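Local coordinates for protein kinectin 1 (Kinesin receptor) (Legionella pneumophila, PDB 4MU6) that is a bacterial effector of unknown molecular function, probably membrane-anchored in its full-length form and represented here by its N-terminal coiled-coil domain, at residues 192-195 with 196-199; 31-34 with 35-39; 60-63 with 64-68; 105-108 with 109-112. One frame throughout, in Å; residues are numbered along the deposited sequence.

Contact 1: residues 192-195 with 196-199; sequences KRAS and VRSQ
Arg197 folds back over the preceding turn of helix 158-217, onto Arg193 and Ala194. The motif is a single stretch of alpha helix within the N-terminal coiled-coil domain of LegC3. Ser195, Val196 and Arg197 have the largest share in the contact.

Arg197 runs back because CG stands anti to its own carbonyl carbon (chi1 -71°) and the chain bends at chi3. Arg197 CG passes 3.5 Å from Arg193 O. The guanidinium lies flat over the backbone, with Arg193 O and Ala194 CA against the same face, both offset toward its rim. Arg197 NH2 is 3.5 Å from Ala194 CA. The polar end is held from another helix: NH1 makes salt bridges with Glu90 and Asp94 of helix 43-105. Arg193 also reaches Asp94, through NH2. The two arginines thus share an acidic patch, and these charges join helix 158-217 to helix 43-105.

Val196 sits on the neighbouring flank. Its N donates to Lys192 O, while Val196 CG2 rests 3.5 Å from Lys192 O.

Ser195 contributes chiefly its carbonyl. The oxygen takes the backbone N-H of Gln199 at 3.1 Å from Gln199 N to Ser195 O, with an N-H...O angle of 157°. Ser195 OG turns the other way along the helix and bonds to Glu191 O. Gln199 CG stands beside its own backbone N, and the extended chain runs along the Ser195 carbonyl, leaving Gln199 NE2 3.5 Å from Ser195 O.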
loop_
_atom_site.group_PDB
_atom_site.type_symbol
_atom_site.label_atom_id
_atom_site.label_comp_id
_atom_site.label_asym_id
_atom_site.label_seq_id
_atom_site.Cartn_x
_atom_site.Cartn_y
_atom_site.Cartn_z
ATOM N N LYS A 192 -4.207 -9.022 30.523
ATOM C CA LYS A 192 -3.914 -9.562 29.200
ATOM C C LYS A 192 -4.468 -8.658 28.103
ATOM O O LYS A 192 -3.802 -8.413 27.100
ATOM C CB LYS A 192 -4.486 -10.971 29.044
ATOM C CG LYS A 192 -3.692 -12.046 29.758
ATOM C CD LYS A 192 -4.418 -13.414 29.716
ATOM C CE LYS A 192 -4.404 -14.013 28.323
ATOM N NZ LYS A 192 -3.009 -14.194 27.815
ATOM N N ARG A 193 -5.690 -8.170 28.295
ATOM C CA ARG A 193 -6.298 -7.296 27.307
ATOM C C ARG A 193 -5.605 -5.937 27.287
ATOM O O ARG A 193 -5.520 -5.305 26.236
ATOM C CB ARG A 193 -7.802 -7.144 27.529
ATOM C CG ARG A 193 -8.598 -8.421 27.239
ATOM C CD ARG A 193 -10.091 -8.143 27.198
ATOM N NE ARG A 193 -10.589 -7.550 28.441
ATOM C CZ ARG A 193 -11.079 -8.245 29.459
ATOM N NH1 ARG A 193 -11.130 -9.570 29.405
ATOM N NH2 ARG A 193 -11.515 -7.616 30.542
ATOM N N ALA A 194 -5.102 -5.499 28.439
ATOM C CA ALA A 194 -4.336 -4.253 28.507
ATOM C C ALA A 194 -3.050 -4.358 27.692
ATOM O O ALA A 194 -2.692 -3.444 26.951
ATOM C CB ALA A 194 -4.015 -3.891 29.957
ATOM N N SER A 195 -2.362 -5.484 27.828
ATOM C CA SER A 195 -1.112 -5.692 27.108
ATOM C C SER A 195 -1.312 -5.681 25.608
ATOM O O SER A 195 -0.462 -5.187 24.860
ATOM C CB SER A 195 -0.470 -7.005 27.539
ATOM O OG SER A 195 0.011 -6.886 28.871
ATOM N N VAL A 196 -2.439 -6.232 25.167
ATOM C CA VAL A 196 -2.755 -6.257 23.754
ATOM C C VAL A 196 -2.979 -4.828 23.247
ATOM O O VAL A 196 -2.406 -4.439 22.224
ATOM C CB VAL A 196 -3.968 -7.152 23.460
ATOM C CG1 VAL A 196 -4.536 -6.864 22.091
ATOM C CG2 VAL A 196 -3.584 -8.638 23.615
ATOM N N ARG A 197 -3.801 -4.056 23.959
ATOM C CA ARG A 197 -4.033 -2.657 23.585
ATOM C C ARG A 197 -2.739 -1.859 23.536
ATOM O O ARG A 197 -2.589 -0.964 22.711
ATOM C CB ARG A 197 -5.027 -1.974 24.536
ATOM C CG ARG A 197 -6.459 -2.474 24.362
ATOM C CD ARG A 197 -7.452 -1.652 25.176
ATOM N NE ARG A 197 -7.140 -1.651 26.604
ATOM C CZ ARG A 197 -7.634 -2.524 27.481
ATOM N NH1 ARG A 197 -8.469 -3.470 27.076
ATOM N NH2 ARG A 197 -7.306 -2.437 28.763
ATOM N N SER A 198 -1.802 -2.180 24.420
ATOM C CA SER A 198 -0.537 -1.454 24.445
ATOM C C SER A 198 0.285 -1.763 23.183
ATOM O O SER A 198 0.932 -0.872 22.609
ATOM C CB SER A 198 0.252 -1.800 25.710
ATOM O OG SER A 198 1.509 -1.147 25.699
ATOM N N GLN A 199 0.250 -3.028 22.765
ATOM C CA GLN A 199 0.887 -3.446 21.526
ATOM C C GLN A 199 0.237 -2.789 20.316
ATOM O O GLN A 199 0.942 -2.376 19.410
ATOM C CB GLN A 199 0.885 -4.975 21.377
ATOM C CG GLN A 199 1.961 -5.671 22.216
ATOM C CD GLN A 199 1.619 -7.126 22.553
ATOM O OE1 GLN A 199 1.082 -7.861 21.722
ATOM N NE2 GLN A 199 1.929 -7.538 23.781
#

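Contact 2: residues 31-34 with 35-39; sequences GLKD and LILSK
Ile36 presses its CG1 against the Leu32 carbonyl, with Ile36 CG1 3.2 Å from Leu32 O, on the tightly packed side of the short helix 29-38. The same oxygen receives the backbone N-H of Ile36, at 2.9 Å from Ile36 N to Leu32 O. CG1 comes down there because it is anti to the carbonyl carbon of its own residue (chi1 -61°). Leu32 and Ile36 are both buried. They form an apolar face that packs against Leu264 and Leu267 of helix 227-273, and against Leu286 and Val289 of helix 280-294.

Two side-chain pairs within the helix are looser. Leu32 CD2 and Leu35 CD1 meet only at 4.5 Å. Lys33 and Leu37 cross obliquely, and Leu37 CD1 stays 4.1 Å from Lys33 CE. The closer approach of Leu37 is to backbone: Leu37 CG lies 3.2 Å from Lys33 O. Leu37 also touches Val289, although it is exposed overall, as are Asp34 and Ser38.

The helix ends here. Ser38 N still reaches Asp34 O, but the bond is weak, with an N-H...O angle of 127°. Lys39 then takes a positive phi (41°) and leaves the helix. Ser38 OG turns back and donates to Leu35 O, 2.8 Å away. The next carbonyl, that of Ile36, receives the hydroxyl of Tyr260. The amide donors left for these carbonyls bond only weakly (Ser38 N to Leu35 O, Lys39 N to Ile36 O), and the hydroxyls of Ser38 and Tyr260 supplement them.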
loop_
_atom_site.group_PDB
_atom_site.type_symbol
_atom_site.label_atom_id
_atom_site.label_comp_id
_atom_site.label_asym_id
_atom_site.label_seq_id
_atom_site.Cartn_x
_atom_site.Cartn_y
_atom_site.Cartn_z
ATOM N N GLY A 31 26.089 10.805 -45.988
ATOM C CA GLY A 31 25.263 10.499 -44.836
ATOM C C GLY A 31 23.871 10.044 -45.249
ATOM O O GLY A 31 23.407 8.963 -44.867
ATOM N N LEU A 32 23.200 10.873 -46.037
ATOM C CA LEU A 32 21.827 10.590 -46.413
ATOM C C LEU A 32 21.739 9.345 -47.293
ATOM O O LEU A 32 20.836 8.520 -47.115
ATOM C CB LEU A 32 21.189 11.813 -47.070
ATOM C CG LEU A 32 20.886 12.902 -46.032
ATOM C CD1 LEU A 32 20.511 14.216 -46.690
ATOM C CD2 LEU A 32 19.777 12.440 -45.097
ATOM N N LYS A 33 22.705 9.190 -48.195
ATOM C CA LYS A 33 22.782 8.022 -49.068
ATOM C C LYS A 33 22.793 6.704 -48.281
ATOM O O LYS A 33 22.076 5.762 -48.617
ATOM C CB LYS A 33 24.025 8.109 -49.954
ATOM C CG LYS A 33 24.039 7.123 -51.109
ATOM C CD LYS A 33 25.462 6.753 -51.475
ATOM C CE LYS A 33 26.155 6.137 -50.273
ATOM N NZ LYS A 33 27.608 5.915 -50.484
ATOM N N ASP A 34 23.603 6.632 -47.231
ATOM C CA ASP A 34 23.663 5.401 -46.439
ATOM C C ASP A 34 22.364 5.169 -45.670
ATOM O O ASP A 34 21.887 4.035 -45.555
ATOM C CB ASP A 34 24.873 5.405 -45.491
ATOM C CG ASP A 34 26.163 5.001 -46.193
ATOM O OD1 ASP A 34 26.091 4.215 -47.165
ATOM O OD2 ASP A 34 27.246 5.477 -45.796
ATOM N N LEU A 35 21.777 6.244 -45.163
ATOM C CA LEU A 35 20.526 6.097 -44.440
ATOM C C LEU A 35 19.439 5.553 -45.369
ATOM O O LEU A 35 18.690 4.664 -44.977
ATOM C CB LEU A 35 20.108 7.405 -43.754
ATOM C CG LEU A 35 20.991 7.850 -42.578
ATOM C CD1 LEU A 35 20.598 9.229 -42.127
ATOM C CD2 LEU A 35 20.896 6.878 -41.393
ATOM N N ILE A 36 19.368 6.057 -46.601
ATOM C CA ILE A 36 18.400 5.537 -47.567
ATOM C C ILE A 36 18.656 4.064 -47.877
ATOM O O ILE A 36 17.749 3.241 -47.836
ATOM C CB ILE A 36 18.443 6.313 -48.879
ATOM C CG1 ILE A 36 18.094 7.772 -48.620
ATOM C CG2 ILE A 36 17.465 5.705 -49.870
ATOM C CD1 ILE A 36 18.437 8.691 -49.770
ATOM N N LEU A 37 19.906 3.749 -48.193
ATOM C CA LEU A 37 20.326 2.388 -48.475
ATOM C C LEU A 37 20.043 1.399 -47.342
ATOM O O LEU A 37 19.820 0.215 -47.586
ATOM C CB LEU A 37 21.816 2.371 -48.806
ATOM C CG LEU A 37 22.133 2.920 -50.188
ATOM C CD1 LEU A 37 23.628 2.905 -50.423
ATOM C CD2 LEU A 37 21.411 2.081 -51.229
ATOM N N SER A 38 20.043 1.882 -46.107
ATOM C CA SER A 38 19.950 1.001 -44.951
ATOM C C SER A 38 18.629 0.238 -44.833
ATOM O O SER A 38 18.604 -0.830 -44.238
ATOM C CB SER A 38 20.215 1.775 -43.651
ATOM O OG SER A 38 19.091 2.552 -43.254
ATOM N N LYS A 39 17.548 0.787 -45.393
ATOM C CA LYS A 39 16.198 0.257 -45.164
ATOM C C LYS A 39 15.959 -0.153 -43.699
ATOM O O LYS A 39 15.397 -1.209 -43.417
ATOM C CB LYS A 39 15.910 -0.915 -46.106
ATOM C CG LYS A 39 16.116 -0.560 -47.569
ATOM C CD LYS A 39 15.424 -1.547 -48.480
ATOM C CE LYS A 39 13.940 -1.535 -48.227
ATOM N NZ LYS A 39 13.341 -2.670 -48.925
#

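Contact 3: residues 60-63 with 64-68; sequences DKTE and VKKNL
Lys66 lies alongside Thr62, one turn earlier on helix 43-105, and both side chains point the same way. Lys66 CB starts 3.5 Å from Glu63 O. Lys66 CG, placed anti to the carbonyl carbon of its residue (chi1 -83°), passes 3.6 Å from Thr62 O. The chain then runs extended. Lys66 CE makes an aliphatic contact with the Thr62 methyl, 3.8 Å from Thr62 CG2, and the NZ end merely lies beside that methyl. This side of the long helix is exposed. The Thr62 hydroxyl faces elsewhere and bonds to Asp58 O.

Thr62 O has two donors: Lys66 N at 3.1 Å, and a water whose oxygen is 3.0 Å from Thr62 O. That water also takes a weak bond from Lys65 NZ, whose stronger partner is Glu69.

Other groups tie the helix to its surroundings. The carboxylate of buried Asp60 accepts from the backbone N of Phe4 and Leu5. Lys61 forms a salt bridge with Glu245 of helix 227-273, and Lys61 O is bonded to His241 NE2. These polar groups therefore both hold the helix and, through Asp60 and Lys61, fasten it to other parts of the chain.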
loop_
_atom_site.group_PDB
_atom_site.type_symbol
_atom_site.label_atom_id
_atom_site.label_comp_id
_atom_site.label_asym_id
_atom_site.label_seq_id
_atom_site.Cartn_x
_atom_site.Cartn_y
_atom_site.Cartn_z
ATOM N N ASP A 60 3.928 7.999 -16.488
ATOM C CA ASP A 60 2.751 7.180 -16.217
ATOM C C ASP A 60 2.945 6.346 -14.946
ATOM O O ASP A 60 2.084 6.333 -14.078
ATOM C CB ASP A 60 2.436 6.279 -17.412
ATOM C CG ASP A 60 1.987 7.068 -18.642
ATOM O OD1 ASP A 60 1.866 8.316 -18.561
ATOM O OD2 ASP A 60 1.735 6.435 -19.690
ATOM N N LYS A 61 4.097 5.691 -14.830
ATOM C CA LYS A 61 4.380 4.816 -13.706
ATOM C C LYS A 61 4.373 5.582 -12.400
ATOM O O LYS A 61 3.876 5.086 -11.378
ATOM C CB LYS A 61 5.729 4.124 -13.889
ATOM C CG LYS A 61 5.702 2.984 -14.887
ATOM C CD LYS A 61 7.097 2.494 -15.204
ATOM C CE LYS A 61 7.793 1.985 -13.966
ATOM N NZ LYS A 61 9.034 1.273 -14.361
ATOM N N THR A 62 4.934 6.788 -12.435
ATOM C CA THR A 62 4.974 7.632 -11.253
ATOM C C THR A 62 3.552 8.006 -10.856
ATOM O O THR A 62 3.195 7.933 -9.686
ATOM C CB THR A 62 5.841 8.917 -11.460
ATOM O OG1 THR A 62 7.207 8.549 -11.691
ATOM C CG2 THR A 62 5.776 9.797 -10.243
ATOM N N GLU A 63 2.738 8.385 -11.840
ATOM C CA GLU A 63 1.372 8.825 -11.562
ATOM C C GLU A 63 0.456 7.739 -10.944
ATOM O O GLU A 63 -0.287 8.011 -9.994
ATOM C CB GLU A 63 0.723 9.385 -12.825
ATOM C CG GLU A 63 -0.720 9.818 -12.622
ATOM C CD GLU A 63 -0.865 10.946 -11.613
ATOM O OE1 GLU A 63 0.066 11.785 -11.499
ATOM O OE2 GLU A 63 -1.921 10.994 -10.940
ATOM N N VAL A 64 0.487 6.526 -11.485
ATOM C CA VAL A 64 -0.445 5.504 -10.997
ATOM C C VAL A 64 0.018 5.022 -9.626
ATOM O O VAL A 64 -0.797 4.786 -8.734
ATOM C CB VAL A 64 -0.632 4.328 -11.984
ATOM C CG1 VAL A 64 0.692 3.563 -12.219
ATOM C CG2 VAL A 64 -1.755 3.398 -11.513
ATOM N N LYS A 65 1.329 4.921 -9.450
ATOM C CA LYS A 65 1.882 4.603 -8.138
ATOM C C LYS A 65 1.369 5.574 -7.083
ATOM O O LYS A 65 1.013 5.157 -5.976
ATOM C CB LYS A 65 3.414 4.596 -8.169
ATOM C CG LYS A 65 4.065 4.520 -6.775
ATOM C CD LYS A 65 5.502 4.030 -6.838
ATOM C CE LYS A 65 6.487 5.180 -6.798
ATOM N NZ LYS A 65 6.522 5.822 -5.457
ATOM N N LYS A 66 1.333 6.865 -7.419
ATOM C CA LYS A 66 0.831 7.863 -6.479
ATOM C C LYS A 66 -0.636 7.651 -6.150
ATOM O O LYS A 66 -1.021 7.692 -4.978
ATOM C CB LYS A 66 1.063 9.293 -6.983
ATOM C CG LYS A 66 2.470 9.810 -6.694
ATOM C CD LYS A 66 2.630 11.254 -7.154
ATOM C CE LYS A 66 4.102 11.626 -7.320
ATOM N NZ LYS A 66 4.304 12.730 -8.314
ATOM N N ASN A 67 -1.450 7.433 -7.179
ATOM C CA ASN A 67 -2.851 7.066 -6.964
ATOM C C ASN A 67 -3.060 5.853 -6.013
ATOM O O ASN A 67 -3.908 5.894 -5.110
ATOM C CB ASN A 67 -3.543 6.816 -8.311
ATOM C CG ASN A 67 -3.506 8.020 -9.209
ATOM O OD1 ASN A 67 -3.426 9.155 -8.744
ATOM N ND2 ASN A 67 -3.554 7.782 -10.515
ATOM N N LEU A 68 -2.289 4.784 -6.225
ATOM C CA LEU A 68 -2.424 3.552 -5.433
ATOM C C LEU A 68 -1.878 3.755 -4.019
ATOM O O LEU A 68 -2.458 3.259 -3.046
ATOM C CB LEU A 68 -1.659 2.405 -6.089
ATOM C CG LEU A 68 -2.097 1.892 -7.456
ATOM C CD1 LEU A 68 -1.009 0.997 -8.052
ATOM C CD2 LEU A 68 -3.402 1.153 -7.353
HETATM O O HOH W 1 5.092 8.174 -7.378
#

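Contact 4: residues 105-108 with 109-112; sequences LNHI and PTQI
The His107 ring and the Gln111 amide lie with their planes 19° apart, although the two side chains cross at about a right angle. The amide carbon approaches the ring obliquely, with Gln111 CD 3.6 Å from His107 CD2. Thr110 also comes in obliquely, at the other end of the ring, with Thr110 CG2 3.7 Å from His107 CE1. The ring reaches both residues because its CG is anti to the His107 backbone N (chi1 -174°). The amide oxygen looks back along the chain: Gln111 OE1 is 3.3 Å from Ile108 CA.

These residues form the join between helix 43-105 and helix 108-127 and the first turn of the second helix. Pro109 stands in that first turn. A proline is well tolerated there, because N-H groups in a first turn have no partner carbonyl within their own helix. Pro109 CD packs against Leu105 O at 3.3 Å. The regular helical bonds begin with Gln111 N to His107 O. Ile112 N to Ile108 O follows, almost straight at 174°.

Ile108 and Ile112 are buried, and Ile108 CG2 meets Ile112 CD1. Helix 158-217 packs beside this turn: Ile108 touches its Gln179, Gln111 its Leu176 and Leu105 its Leu187. On the exposed side a water bridges the join. It donates to Asn106 O over 2.8 Å, and its oxygen is 2.7 Å from Thr110 OG1.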
loop_
_atom_site.group_PDB
_atom_site.type_symbol
_atom_site.label_atom_id
_atom_site.label_comp_id
_atom_site.label_asym_id
_atom_site.label_seq_id
_atom_site.Cartn_x
_atom_site.Cartn_y
_atom_site.Cartn_z
ATOM N N LEU A 105 -12.712 -7.425 46.048
ATOM C CA LEU A 105 -11.592 -8.195 46.586
ATOM C C LEU A 105 -11.076 -7.665 47.919
ATOM O O LEU A 105 -10.764 -8.446 48.818
ATOM C CB LEU A 105 -10.433 -8.221 45.594
ATOM C CG LEU A 105 -10.343 -9.391 44.620
ATOM C CD1 LEU A 105 -9.067 -9.268 43.818
ATOM C CD2 LEU A 105 -10.377 -10.719 45.355
ATOM N N ASN A 106 -10.968 -6.342 48.041
ATOM C CA ASN A 106 -10.500 -5.736 49.292
ATOM C C ASN A 106 -11.496 -5.895 50.437
ATOM O O ASN A 106 -11.172 -5.609 51.589
ATOM C CB ASN A 106 -10.167 -4.251 49.100
ATOM C CG ASN A 106 -9.061 -4.029 48.093
ATOM O OD1 ASN A 106 -8.160 -4.857 47.953
ATOM N ND2 ASN A 106 -9.131 -2.920 47.372
ATOM N N HIS A 107 -12.708 -6.354 50.127
ATOM C CA HIS A 107 -13.726 -6.521 51.161
ATOM C C HIS A 107 -13.977 -7.981 51.542
ATOM O O HIS A 107 -14.508 -8.271 52.614
ATOM C CB HIS A 107 -15.035 -5.834 50.762
ATOM C CG HIS A 107 -16.071 -5.842 51.848
ATOM N ND1 HIS A 107 -15.795 -5.446 53.141
ATOM C CD2 HIS A 107 -17.377 -6.208 51.835
ATOM C CE1 HIS A 107 -16.889 -5.560 53.876
ATOM N NE2 HIS A 107 -17.862 -6.023 53.108
ATOM N N ILE A 108 -13.587 -8.902 50.668
ATOM C CA ILE A 108 -13.822 -10.332 50.901
ATOM C C ILE A 108 -13.212 -10.925 52.207
ATOM O O ILE A 108 -13.890 -11.675 52.908
ATOM C CB ILE A 108 -13.453 -11.171 49.655
ATOM C CG1 ILE A 108 -14.362 -10.785 48.487
ATOM C CG2 ILE A 108 -13.561 -12.660 49.945
ATOM C CD1 ILE A 108 -14.123 -11.576 47.223
ATOM N N PRO A 109 -11.946 -10.590 52.538
ATOM C CA PRO A 109 -11.388 -11.028 53.830
ATOM C C PRO A 109 -12.208 -10.565 55.032
ATOM O O PRO A 109 -12.341 -11.304 56.002
ATOM C CB PRO A 109 -10.017 -10.355 53.861
ATOM C CG PRO A 109 -9.651 -10.228 52.435
ATOM C CD PRO A 109 -10.918 -9.949 51.699
ATOM N N THR A 110 -12.755 -9.358 54.968
ATOM C CA THR A 110 -13.657 -8.892 56.018
ATOM C C THR A 110 -14.932 -9.749 56.117
ATOM O O THR A 110 -15.328 -10.165 57.210
ATOM C CB THR A 110 -14.014 -7.425 55.815
ATOM O OG1 THR A 110 -12.834 -6.641 55.999
ATOM C CG2 THR A 110 -15.085 -6.974 56.804
ATOM N N GLN A 111 -15.553 -10.017 54.972
ATOM C CA GLN A 111 -16.761 -10.829 54.908
ATOM C C GLN A 111 -16.506 -12.221 55.467
ATOM O O GLN A 111 -17.280 -12.717 56.289
ATOM C CB GLN A 111 -17.253 -10.954 53.466
ATOM C CG GLN A 111 -17.842 -9.673 52.913
ATOM C CD GLN A 111 -18.013 -9.713 51.401
ATOM O OE1 GLN A 111 -17.033 -9.717 50.637
ATOM N NE2 GLN A 111 -19.264 -9.755 50.961
ATOM N N ILE A 112 -15.428 -12.851 55.005
ATOM C CA ILE A 112 -15.075 -14.172 55.484
ATOM C C ILE A 112 -14.913 -14.184 57.003
ATOM O O ILE A 112 -15.451 -15.056 57.675
ATOM C CB ILE A 112 -13.813 -14.694 54.796
ATOM C CG1 ILE A 112 -14.162 -15.090 53.364
ATOM C CG2 ILE A 112 -13.242 -15.892 55.572
ATOM C CD1 ILE A 112 -12.957 -15.249 52.448
HETATM O O HOH W 2 -11.149 -7.196 53.912
#

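From the N terminus the order is contact 2, contact 3, contact 4 and contact 1. Each is local, so none closes a long loop. They run in series and neither nest nor cross. Contact 2 packs helix 29-38 against helices 227-273 and 280-294 at one end of the elongated chain. Contact 3 lies on helix 43-105, nearer the middle, and ties it to the N terminus and helix 227-273. Contact 4 joins helix 43-105 to helix 108-127, its centre about 106 Å from that of contact 2. Contact 1, on helix 158-217, returns to helix 43-105; its centre is about 29 Å from the centre of contact 4.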